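CT021 (Chlamydia trachomatis serovar L2, PDB 6UXD) is of unknown function but is probably related to the lipoprotein-handling proteins LolA and LolB. Local coordinates at residues 153-158 / 173-178. Sequence-based numbering, arbitrary orientation.
Sequences SAWISV and IYFSNN
S153 and F175 pair through two backbone hydrogen bonds, S153 N to F175 O (3.0 Å) and F175 N to S153 O (3.1 Å). W155 and I173 form the next hydrogen-bonded pair. There I173 N to W155 O is nearly straight, while W155 N to I173 O is bent, at 132°. A154 and Y174 make the non-hydrogen-bonded pair between them. Each of their CA atoms makes a CA-H...O contact across the strands, Y174 CA to S153 O and A154 CA to I173 O.

W155 and F175 lie on one face of the sheet. F175 turns its ring edge toward the face of the five-membered ring of W155 in an offset edge-to-face pair, planes at 76°, with CD2 3.6 Å from W155 CD1. CG of W155 stands beside its backbone N (chi1 -61°), which sets CD1 against F175. One water accepts from W155 NE1 and donates to F175 O, tying the indole edge to the opposite strand. On the other face, A154 CB meets Y174 CE2 at 3.5 Å. Y174 OH is hydrogen-bonded to H125 N, outside the two strands.

N177 lies just past the end of strand 170-176. Its OD1 takes a hydrogen bond from S153 OG on a lone pair, in the carbonyl plane (2.8 Å). S176 OG accepts from N178 N, an ST turn that starts the loop.

Strands 152-158 and 170-176 thus form an antiparallel beta hairpin, flanked by strands 118-122 and 186-189.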
ATOM      1  N   SER A 153     -10.576   8.467  10.307  1.00 32.05           N
ATOM      2  CA  SER A 153     -11.318   9.473   9.563  1.00 32.82           C
ATOM      3  C   SER A 153     -11.280   9.115   8.084  1.00 32.40           C
ATOM      4  O   SER A 153     -10.370   8.424   7.613  1.00 29.07           O
ATOM      5  CB  SER A 153     -10.758  10.846   9.838  1.00 35.21           C
ATOM      6  OG  SER A 153     -11.042  11.162  11.182  1.00 34.09           O
ATOM      7  N   ALA A 154     -12.317   9.542   7.366  1.00 33.09           N
ATOM      8  CA  ALA A 154     -12.496   9.134   5.988  1.00 33.15           C
ATOM      9  C   ALA A 154     -12.055  10.265   5.065  1.00 29.77           C
ATOM     10  O   ALA A 154     -12.136  11.438   5.417  1.00 27.57           O
ATOM     11  CB  ALA A 154     -13.946   8.769   5.700  1.00 30.56           C
ATOM     12  N   TRP A 155     -11.606   9.885   3.877  1.00 34.24           N
ATOM     13  CA  TRP A 155     -11.069  10.807   2.896  1.00 33.97           C
ATOM     14  C   TRP A 155     -11.624  10.403   1.540  1.00 33.03           C
ATOM     15  O   TRP A 155     -11.531   9.234   1.156  1.00 38.71           O
ATOM     16  CB  TRP A 155      -9.536  10.769   2.906  1.00 33.73           C
ATOM     17  CG  TRP A 155      -8.969  11.176   4.234  1.00 33.40           C
ATOM     18  CD1 TRP A 155      -8.897  10.407   5.359  1.00 36.84           C
ATOM     19  CD2 TRP A 155      -8.449  12.457   4.593  1.00 35.42           C
ATOM     20  NE1 TRP A 155      -8.352  11.128   6.386  1.00 37.16           N
ATOM     21  CE2 TRP A 155      -8.052  12.384   5.938  1.00 33.90           C
ATOM     22  CE3 TRP A 155      -8.279  13.663   3.903  1.00 32.93           C
ATOM     23  CZ2 TRP A 155      -7.507  13.467   6.611  1.00 41.26           C
ATOM     24  CZ3 TRP A 155      -7.711  14.732   4.567  1.00 39.37           C
ATOM     25  CH2 TRP A 155      -7.336  14.630   5.905  1.00 43.83           C
ATOM     26  N   ILE A 156     -12.208  11.354   0.823  1.00 38.94           N
ATOM     27  CA  ILE A 156     -12.787  11.052  -0.479  1.00 33.72           C
ATOM     28  C   ILE A 156     -11.754  11.320  -1.564  1.00 35.63           C
ATOM     29  O   ILE A 156     -10.973  12.276  -1.490  1.00 34.48           O
ATOM     30  CB  ILE A 156     -14.087  11.849  -0.705  1.00 36.89           C
ATOM     31  CG1 ILE A 156     -14.743  11.447  -2.024  1.00 46.00           C
ATOM     32  CG2 ILE A 156     -13.838  13.347  -0.655  1.00 39.61           C
ATOM     33  CD1 ILE A 156     -15.399  10.071  -1.996  1.00 52.93           C
ATOM     34  N   SER A 157     -11.739  10.442  -2.563  1.00 37.95           N
ATOM     35  CA  SER A 157     -10.922  10.589  -3.748  1.00 46.53           C
ATOM     36  C   SER A 157     -11.738  10.184  -4.973  1.00 47.93           C
ATOM     37  O   SER A 157     -12.901   9.749  -4.884  1.00 42.32           O
ATOM     38  CB  SER A 157      -9.640   9.751  -3.616  1.00 45.84           C
ATOM     39  OG  SER A 157      -8.650  10.161  -4.544  1.00 44.28           O
ATOM     40  N   VAL A 158     -11.122  10.326  -6.137  1.00 41.31           N
ATOM     41  CA  VAL A 158     -11.741   9.898  -7.383  1.00 42.00           C
ATOM     42  C   VAL A 158     -10.642   9.455  -8.327  1.00 49.93           C
ATOM     43  O   VAL A 158      -9.579  10.079  -8.405  1.00 48.08           O
ATOM     44  CB  VAL A 158     -12.613  11.010  -8.006  1.00 44.81           C
ATOM     45  CG1 VAL A 158     -11.784  12.224  -8.299  1.00 50.07           C
ATOM     46  CG2 VAL A 158     -13.296  10.483  -9.269  1.00 48.46           C
ATOM     47  N   ILE A 173     -11.241   6.409   1.412  1.00 35.01           N
ATOM     48  CA  ILE A 173     -10.036   5.872   2.039  1.00 39.78           C
ATOM     49  C   ILE A 173     -10.051   6.284   3.502  1.00 34.82           C
ATOM     50  O   ILE A 173     -10.295   7.455   3.819  1.00 35.93           O
ATOM     51  CB  ILE A 173      -8.747   6.377   1.355  1.00 41.23           C
ATOM     52  CG1 ILE A 173      -8.889   6.280  -0.161  1.00 48.37           C
ATOM     53  CG2 ILE A 173      -7.544   5.559   1.817  1.00 37.47           C
ATOM     54  CD1 ILE A 173      -7.596   6.437  -0.946  1.00 51.91           C
ATOM     55  N   TYR A 174      -9.749   5.336   4.389  1.00 35.05           N
ATOM     56  CA  TYR A 174      -9.764   5.599   5.818  1.00 31.21           C
ATOM     57  C   TYR A 174      -8.337   5.536   6.352  1.00 31.66           C
ATOM     58  O   TYR A 174      -7.589   4.614   6.031  1.00 35.64           O
ATOM     59  CB  TYR A 174     -10.681   4.606   6.558  1.00 32.35           C
ATOM     60  CG  TYR A 174     -12.129   4.649   6.112  1.00 32.13           C
ATOM     61  CD1 TYR A 174     -12.541   4.035   4.936  1.00 34.74           C
ATOM     62  CD2 TYR A 174     -13.084   5.316   6.861  1.00 27.36           C
ATOM     63  CE1 TYR A 174     -13.881   4.087   4.522  1.00 34.62           C
ATOM     64  CE2 TYR A 174     -14.420   5.357   6.466  1.00 31.37           C
ATOM     65  CZ  TYR A 174     -14.806   4.758   5.298  1.00 30.53           C
ATOM     66  OH  TYR A 174     -16.133   4.856   4.951  1.00 32.87           O
ATOM     67  N   PHE A 175      -7.973   6.526   7.158  1.00 31.19           N
ATOM     68  CA  PHE A 175      -6.679   6.578   7.808  1.00 39.10           C
ATOM     69  C   PHE A 175      -6.883   6.730   9.305  1.00 33.68           C
ATOM     70  O   PHE A 175      -7.834   7.377   9.759  1.00 32.40           O
ATOM     71  CB  PHE A 175      -5.800   7.748   7.307  1.00 32.83           C
ATOM     72  CG  PHE A 175      -5.359   7.605   5.891  1.00 34.67           C
ATOM     73  CD1 PHE A 175      -4.230   6.872   5.573  1.00 37.57           C
ATOM     74  CD2 PHE A 175      -6.062   8.225   4.863  1.00 40.31           C
ATOM     75  CE1 PHE A 175      -3.803   6.754   4.244  1.00 34.18           C
ATOM     76  CE2 PHE A 175      -5.647   8.106   3.543  1.00 37.36           C
ATOM     77  CZ  PHE A 175      -4.516   7.364   3.237  1.00 32.66           C
ATOM     78  N   SER A 176      -5.954   6.139  10.047  1.00 31.89           N
ATOM     79  CA  SER A 176      -5.917   6.273  11.492  1.00 32.93           C
ATOM     80  C   SER A 176      -5.821   7.734  11.878  1.00 35.62           C
ATOM     81  O   SER A 176      -5.156   8.533  11.211  1.00 34.65           O
ATOM     82  CB  SER A 176      -4.713   5.507  12.066  1.00 32.16           C
ATOM     83  OG  SER A 176      -4.443   5.933  13.397  1.00 31.73           O
ATOM     84  N   ASN A 177      -6.485   8.088  12.979  1.00 31.65           N
ATOM     85  CA  ASN A 177      -6.346   9.444  13.484  1.00 32.09           C
ATOM     86  C   ASN A 177      -4.946   9.704  14.011  1.00 36.76           C
ATOM     87  O   ASN A 177      -4.602  10.862  14.279  1.00 35.19           O
ATOM     88  CB  ASN A 177      -7.381   9.703  14.584  1.00 32.86           C
ATOM     89  CG  ASN A 177      -8.821   9.707  14.048  1.00 35.15           C
ATOM     90  OD1 ASN A 177      -9.053  10.092  12.908  1.00 33.90           O
ATOM     91  ND2 ASN A 177      -9.784   9.306  14.885  1.00 32.10           N
ATOM     92  N   ASN A 178      -4.159   8.653  14.191  1.00 34.34           N
ATOM     93  CA  ASN A 178      -2.786   8.761  14.654  1.00 36.64           C
ATOM     94  C   ASN A 178      -1.900   8.865  13.420  1.00 34.39           C
ATOM     95  O   ASN A 178      -1.734   7.888  12.690  1.00 32.78           O
ATOM     96  CB  ASN A 178      -2.422   7.549  15.520  1.00 32.70           C
ATOM     97  CG  ASN A 178      -1.007   7.637  16.035  1.00 38.85           C
ATOM     98  OD1 ASN A 178      -0.301   8.586  15.721  1.00 40.88           O
ATOM     99  ND2 ASN A 178      -0.597   6.667  16.836  1.00 35.52           N
TER
HETATM  100  O   HOH W   1      -7.525  10.239   9.239  1.00 36.96           O